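Local coordinates for nucleoporin nup120 (PDB 4GQ2), which serves as a structural component of the nuclear pore complex, in which nucleoporins can also dock transiently associated nuclear transport factors, at residues A[185-190]-A[236-241]; A[547-552]-A[655-660]. All coordinates share one frame; numbering follows the deposited sequence.

How the contacts relate
The two contacts come in series along the chain, contact 1 closing before contact 2 opens. Their centres are 50 Å apart and their nearest atoms about 33 Å, so neither touches the other. They share no sheet or helix. Contact 1 joins two neighbouring four-stranded antiparallel sheets in the beta-propeller, those of strands 173-178 to 204-210 and 238-244 to 268-274. Contact 2 is helical: helix 548-553, separated by three residues from strand 539-544 of the eight-stranded sheet, meets the end of helix 646-658. Contact 1 thus sets two sheets of the propeller side by side, and contact 2 packs the chain after strand 539-544 against the helical region.

Contact 1. Residues A[185-190]-A[236-241]; sequences CVSFFN and NTIISM
Ser187 and Ile238 form the close part of this interface, with Ser187 CB lying 3.7 Å from Ile238 CB. Beside them the extended chain of Met241 brings its methyl CE to 3.7 Å from Ser187 N. Leu175 and Leu193 also touch both Ser187 and Met241, so the methyl packs in a mostly apolar setting, though Ser187 OG meets water. No hydrogen bond links the segments directly; two waters lie between Ser187, Phe188 O and the Ile238 backbone. One accepts from Ile238 N at 2.8 Å and lies within hydrogen-bonding distance of Phe188 O; the other lies 2.7 Å from Ser187 OG and reaches Ile238 O. Farther on, Phe189 and Asn190 are partly exposed and form the looser side. Thr237 marks the border: chi1 of -49° sets OG1 beside its own backbone N, where it bonds to Ser234 O, and turns CG2 to within 3.2 Å of Phe189 O. A serine in its place, lacking that methyl, would probably open a gap beside the carbonyls of Phe188 and Phe189. Ile239 and Ser240 both face Leu253, a classic beta bulge at the chain's corner. Strand 183-188 thus meets the first strand of the next sheet, as successive blades do in a beta-propeller.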
loop_
_atom_site.group_PDB
_atom_site.type_symbol
_atom_site.label_atom_id
_atom_site.label_comp_id
_atom_site.label_asym_id
_atom_site.label_seq_id
_atom_site.Cartn_x
_atom_site.Cartn_y
_atom_site.Cartn_z
ATOM N N CYS A 185 42.690 14.530 -12.247
ATOM C CA CYS A 185 43.874 14.185 -11.478
ATOM C C CYS A 185 43.687 12.861 -10.760
ATOM O O CYS A 185 42.616 12.579 -10.224
ATOM C CB CYS A 185 44.194 15.272 -10.460
ATOM S SG CYS A 185 44.652 16.847 -11.204
ATOM N N VAL A 186 44.746 12.058 -10.752
ATOM C CA VAL A 186 44.743 10.752 -10.112
ATOM C C VAL A 186 46.010 10.632 -9.270
ATOM O O VAL A 186 47.121 10.775 -9.781
ATOM C CB VAL A 186 44.684 9.613 -11.159
ATOM C CG1 VAL A 186 44.730 8.247 -10.492
ATOM C CG2 VAL A 186 43.445 9.742 -12.030
ATOM N N SER A 187 45.837 10.389 -7.976
ATOM C CA SER A 187 46.965 10.188 -7.072
ATOM C C SER A 187 47.209 8.700 -6.873
ATOM O O SER A 187 46.299 7.878 -7.055
ATOM C CB SER A 187 46.716 10.875 -5.724
ATOM O OG SER A 187 45.652 10.260 -5.018
ATOM N N PHE A 188 48.434 8.358 -6.486
ATOM C CA PHE A 188 48.829 6.959 -6.390
ATOM C C PHE A 188 49.046 6.503 -4.958
ATOM O O PHE A 188 49.452 7.288 -4.105
ATOM C CB PHE A 188 50.057 6.687 -7.260
ATOM C CG PHE A 188 49.848 7.025 -8.709
ATOM C CD1 PHE A 188 49.150 6.158 -9.547
ATOM C CD2 PHE A 188 50.334 8.220 -9.235
ATOM C CE1 PHE A 188 48.954 6.471 -10.883
ATOM C CE2 PHE A 188 50.139 8.539 -10.573
ATOM C CZ PHE A 188 49.450 7.662 -11.398
ATOM N N PHE A 189 48.770 5.224 -4.714
ATOM C CA PHE A 189 48.777 4.663 -3.368
ATOM C C PHE A 189 50.119 4.816 -2.651
ATOM O O PHE A 189 50.150 5.117 -1.453
ATOM C CB PHE A 189 48.364 3.187 -3.397
ATOM C CG PHE A 189 48.324 2.551 -2.040
ATOM C CD1 PHE A 189 47.168 2.603 -1.271
ATOM C CD2 PHE A 189 49.449 1.928 -1.518
ATOM C CE1 PHE A 189 47.132 2.032 -0.010
ATOM C CE2 PHE A 189 49.423 1.357 -0.257
ATOM C CZ PHE A 189 48.261 1.406 0.498
ATOM N N ASN A 190 51.215 4.596 -3.381
ATOM C CA ASN A 190 52.561 4.654 -2.799
ATOM C C ASN A 190 53.216 6.033 -2.935
ATOM O O ASN A 190 54.381 6.213 -2.582
ATOM C CB ASN A 190 53.461 3.551 -3.382
ATOM C CG ASN A 190 52.910 2.151 -3.139
ATOM O OD1 ASN A 190 51.887 1.767 -3.701
ATOM N ND2 ASN A 190 53.595 1.381 -2.307
ATOM N N ASN A 236 54.844 12.311 0.872
ATOM C CA ASN A 236 54.029 13.189 0.032
ATOM C C ASN A 236 52.793 12.507 -0.598
ATOM O O ASN A 236 52.018 13.160 -1.313
ATOM C CB ASN A 236 54.893 13.902 -1.025
ATOM C CG ASN A 236 55.529 12.942 -2.015
ATOM O OD1 ASN A 236 56.146 11.944 -1.630
ATOM N ND2 ASN A 236 55.391 13.246 -3.302
ATOM N N THR A 237 52.615 11.209 -0.318
ATOM C CA THR A 237 51.441 10.451 -0.762
ATOM C C THR A 237 50.149 11.185 -0.398
ATOM O O THR A 237 49.941 11.558 0.761
ATOM C CB THR A 237 51.387 9.050 -0.119
ATOM O OG1 THR A 237 52.652 8.397 -0.266
ATOM C CG2 THR A 237 50.301 8.193 -0.770
ATOM N N ILE A 238 49.291 11.395 -1.393
ATOM C CA ILE A 238 48.027 12.095 -1.183
ATOM C C ILE A 238 47.058 11.169 -0.455
ATOM O O ILE A 238 46.799 10.047 -0.903
ATOM C CB ILE A 238 47.405 12.587 -2.514
ATOM C CG1 ILE A 238 48.441 13.329 -3.379
ATOM C CG2 ILE A 238 46.163 13.441 -2.257
ATOM C CD1 ILE A 238 48.925 14.651 -2.819
ATOM N N ILE A 239 46.547 11.636 0.679
ATOM C CA ILE A 239 45.574 10.864 1.456
ATOM C C ILE A 239 44.177 11.486 1.413
ATOM O O ILE A 239 43.226 10.915 1.940
ATOM C CB ILE A 239 46.029 10.645 2.915
ATOM C CG1 ILE A 239 46.223 11.984 3.633
ATOM C CG2 ILE A 239 47.296 9.798 2.947
ATOM C CD1 ILE A 239 46.110 11.893 5.141
ATOM N N SER A 240 44.075 12.654 0.780
ATOM C CA SER A 240 42.809 13.363 0.597
ATOM C C SER A 240 43.035 14.573 -0.311
ATOM O O SER A 240 43.945 15.368 -0.071
ATOM C CB SER A 240 42.249 13.820 1.950
ATOM O OG SER A 240 40.838 13.932 1.923
ATOM N N MET A 241 42.221 14.707 -1.355
ATOM C CA MET A 241 42.308 15.873 -2.243
ATOM C C MET A 241 40.958 16.331 -2.791
ATOM O O MET A 241 40.084 15.509 -3.080
ATOM C CB MET A 241 43.307 15.643 -3.390
ATOM C CG MET A 241 43.041 14.427 -4.266
ATOM S SD MET A 241 44.013 14.484 -5.787
ATOM C CE MET A 241 43.598 12.913 -6.533
HETATM O O HOH W 1 46.873 8.743 -3.188
HETATM O O HOH W 2 49.704 9.975 -3.738
#

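Contact 2. Residues A[547-552]-A[655-660]; sequences YLIESF and QRLRSF
The guanidinium of Arg656 carries Leu548 CD1 over one face, 3.7 Å above the plane and offset toward the rim. The same group reaches Phe552 differently: NH2 comes to the edge of the ring, near its plane, 4.0 Å from Phe552 CZ. Because ring and guanidinium planes stand 79° apart, this is an edge approach and not a stacked cation-pi pair. The Arg656 chain bends at chi2 and again at chi3 (-66°), which turns one guanidinium face to Leu548 CD1; NH2 also has a weak hydrogen bond to Tyr575 OH. Tyr575 in turn meets the Phe552 ring edge-to-face. The Tyr547 ring has Glu550 OE1 at its edge, in its plane. At this other end of the contact Tyr547 and Phe660 meet obliquely and loosely, Tyr547 CD2 lying 4.3 Å from Phe660 CE1, and both rest on Ile796 of helix 790-803.

Between these ends lies Leu657, whose branch CD2 does the touching. It approaches Phe552 CD1 to 3.6 Å and meets Leu548 CB at 4.2 Å. Ile549 CD1 is slightly farther from it, at 4.4 Å. No hydrogen bond crosses between the segments, so the join rests on apolar contact and on the arginine laid across it.

Tyr547 is the N-cap of its helix, and its N donates to Glu550 OE1 at 3.1 Å with an N-H...O angle of 162°. This is the backbone-to-glutamate half of a capping box; the same carboxylate makes a salt bridge with Arg544. The whole is a helix-helix junction: the first turn of helix following a propeller strand packs against the C-terminal end of helix 646-658.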
loop_
_atom_site.group_PDB
_atom_site.type_symbol
_atom_site.label_atom_id
_atom_site.label_comp_id
_atom_site.label_asym_id
_atom_site.label_seq_id
_atom_site.Cartn_x
_atom_site.Cartn_y
_atom_site.Cartn_z
ATOM N N TYR A 547 8.540 16.316 13.137
ATOM C CA TYR A 547 7.343 17.116 13.361
ATOM C C TYR A 547 6.939 16.880 14.805
ATOM O O TYR A 547 7.360 15.884 15.411
ATOM C CB TYR A 547 6.221 16.738 12.390
ATOM C CG TYR A 547 6.626 16.814 10.929
ATOM C CD1 TYR A 547 7.368 15.789 10.338
ATOM C CD2 TYR A 547 6.272 17.907 10.135
ATOM C CE1 TYR A 547 7.750 15.849 9.008
ATOM C CE2 TYR A 547 6.651 17.975 8.797
ATOM C CZ TYR A 547 7.390 16.938 8.239
ATOM O OH TYR A 547 7.785 16.981 6.915
ATOM N N LEU A 548 6.154 17.803 15.362
ATOM C CA LEU A 548 5.662 17.694 16.739
ATOM C C LEU A 548 5.110 16.317 17.075
ATOM O O LEU A 548 5.383 15.768 18.149
ATOM C CB LEU A 548 4.577 18.735 17.010
ATOM C CG LEU A 548 4.973 20.063 17.647
ATOM C CD1 LEU A 548 3.721 20.888 17.894
ATOM C CD2 LEU A 548 5.744 19.846 18.941
ATOM N N ILE A 549 4.337 15.766 16.144
ATOM C CA ILE A 549 3.700 14.468 16.331
ATOM C C ILE A 549 4.738 13.377 16.642
ATOM O O ILE A 549 4.507 12.519 17.496
ATOM C CB ILE A 549 2.773 14.113 15.132
ATOM C CG1 ILE A 549 1.886 12.908 15.458
ATOM C CG2 ILE A 549 3.569 13.903 13.853
ATOM C CD1 ILE A 549 0.945 13.148 16.617
ATOM N N GLU A 550 5.891 13.451 15.976
ATOM C CA GLU A 550 6.990 12.509 16.200
ATOM C C GLU A 550 7.555 12.602 17.617
ATOM O O GLU A 550 7.630 11.586 18.308
ATOM C CB GLU A 550 8.085 12.685 15.145
ATOM C CG GLU A 550 7.551 12.593 13.724
ATOM C CD GLU A 550 8.641 12.477 12.683
ATOM O OE1 GLU A 550 8.914 13.489 12.012
ATOM O OE2 GLU A 550 9.216 11.376 12.534
ATOM N N SER A 551 7.922 13.812 18.049
ATOM C CA SER A 551 8.348 14.070 19.441
ATOM C C SER A 551 7.366 13.510 20.482
ATOM O O SER A 551 7.777 12.935 21.489
ATOM C CB SER A 551 8.525 15.573 19.687
ATOM O OG SER A 551 9.254 16.192 18.642
ATOM N N PHE A 552 6.072 13.673 20.226
ATOM C CA PHE A 552 5.034 13.204 21.149
ATOM C C PHE A 552 4.806 11.692 21.120
ATOM O O PHE A 552 4.197 11.141 22.036
ATOM C CB PHE A 552 3.718 13.944 20.904
ATOM C CG PHE A 552 3.702 15.338 21.455
ATOM C CD1 PHE A 552 4.123 16.409 20.681
ATOM C CD2 PHE A 552 3.278 15.581 22.755
ATOM C CE1 PHE A 552 4.115 17.695 21.185
ATOM C CE2 PHE A 552 3.266 16.867 23.267
ATOM C CZ PHE A 552 3.685 17.924 22.477
ATOM N N GLN A 655 -4.878 21.161 18.900
ATOM C CA GLN A 655 -4.755 22.227 17.913
ATOM C C GLN A 655 -3.306 22.382 17.452
ATOM O O GLN A 655 -3.056 22.535 16.263
ATOM C CB GLN A 655 -5.317 23.552 18.440
ATOM C CG GLN A 655 -6.839 23.648 18.436
ATOM C CD GLN A 655 -7.443 23.667 17.039
ATOM O OE1 GLN A 655 -8.257 22.806 16.691
ATOM N NE2 GLN A 655 -7.049 24.652 16.232
ATOM N N ARG A 656 -2.360 22.313 18.387
ATOM C CA ARG A 656 -0.934 22.402 18.050
ATOM C C ARG A 656 -0.485 21.282 17.116
ATOM O O ARG A 656 0.242 21.529 16.153
ATOM C CB ARG A 656 -0.056 22.371 19.308
ATOM C CG ARG A 656 0.171 23.717 19.968
ATOM C CD ARG A 656 1.644 23.956 20.273
ATOM N NE ARG A 656 2.176 23.047 21.288
ATOM C CZ ARG A 656 3.470 22.772 21.449
ATOM N NH1 ARG A 656 4.382 23.326 20.656
ATOM N NH2 ARG A 656 3.855 21.933 22.400
ATOM N N LEU A 657 -0.917 20.058 17.415
ATOM C CA LEU A 657 -0.452 18.865 16.707
ATOM C C LEU A 657 -0.885 18.857 15.249
ATOM O O LEU A 657 -0.123 18.446 14.374
ATOM C CB LEU A 657 -0.921 17.590 17.419
ATOM C CG LEU A 657 -0.333 17.328 18.811
ATOM C CD1 LEU A 657 -1.129 16.274 19.568
ATOM C CD2 LEU A 657 1.137 16.941 18.740
ATOM N N ARG A 658 -2.095 19.344 14.992
ATOM C CA ARG A 658 -2.654 19.370 13.641
ATOM C C ARG A 658 -2.382 20.680 12.907
ATOM O O ARG A 658 -2.777 20.838 11.747
ATOM C CB ARG A 658 -4.162 19.092 13.679
ATOM C CG ARG A 658 -4.980 20.140 14.416
ATOM C CD ARG A 658 -6.384 19.640 14.702
ATOM N NE ARG A 658 -7.129 19.443 13.469
ATOM C CZ ARG A 658 -8.318 18.858 13.390
ATOM N NH1 ARG A 658 -8.919 18.407 14.490
ATOM N NH2 ARG A 658 -8.905 18.724 12.204
ATOM N N SER A 659 -1.718 21.614 13.585
ATOM C CA SER A 659 -1.403 22.922 13.007
ATOM C C SER A 659 -0.247 22.822 12.033
ATOM O O SER A 659 0.841 22.387 12.405
ATOM C CB SER A 659 -1.050 23.925 14.105
ATOM O OG SER A 659 -2.204 24.316 14.825
ATOM N N PHE A 660 -0.490 23.221 10.787
ATOM C CA PHE A 660 0.549 23.217 9.754
ATOM C C PHE A 660 0.464 24.427 8.835
ATOM O O PHE A 660 -0.631 24.837 8.429
ATOM C CB PHE A 660 0.478 21.935 8.917
ATOM C CG PHE A 660 0.721 20.690 9.712
ATOM C CD1 PHE A 660 2.011 20.330 10.083
ATOM C CD2 PHE A 660 -0.343 19.886 10.112
ATOM C CE1 PHE A 660 2.239 19.186 10.835
ATOM C CE2 PHE A 660 -0.123 18.741 10.856
ATOM C CZ PHE A 660 1.170 18.388 11.219
#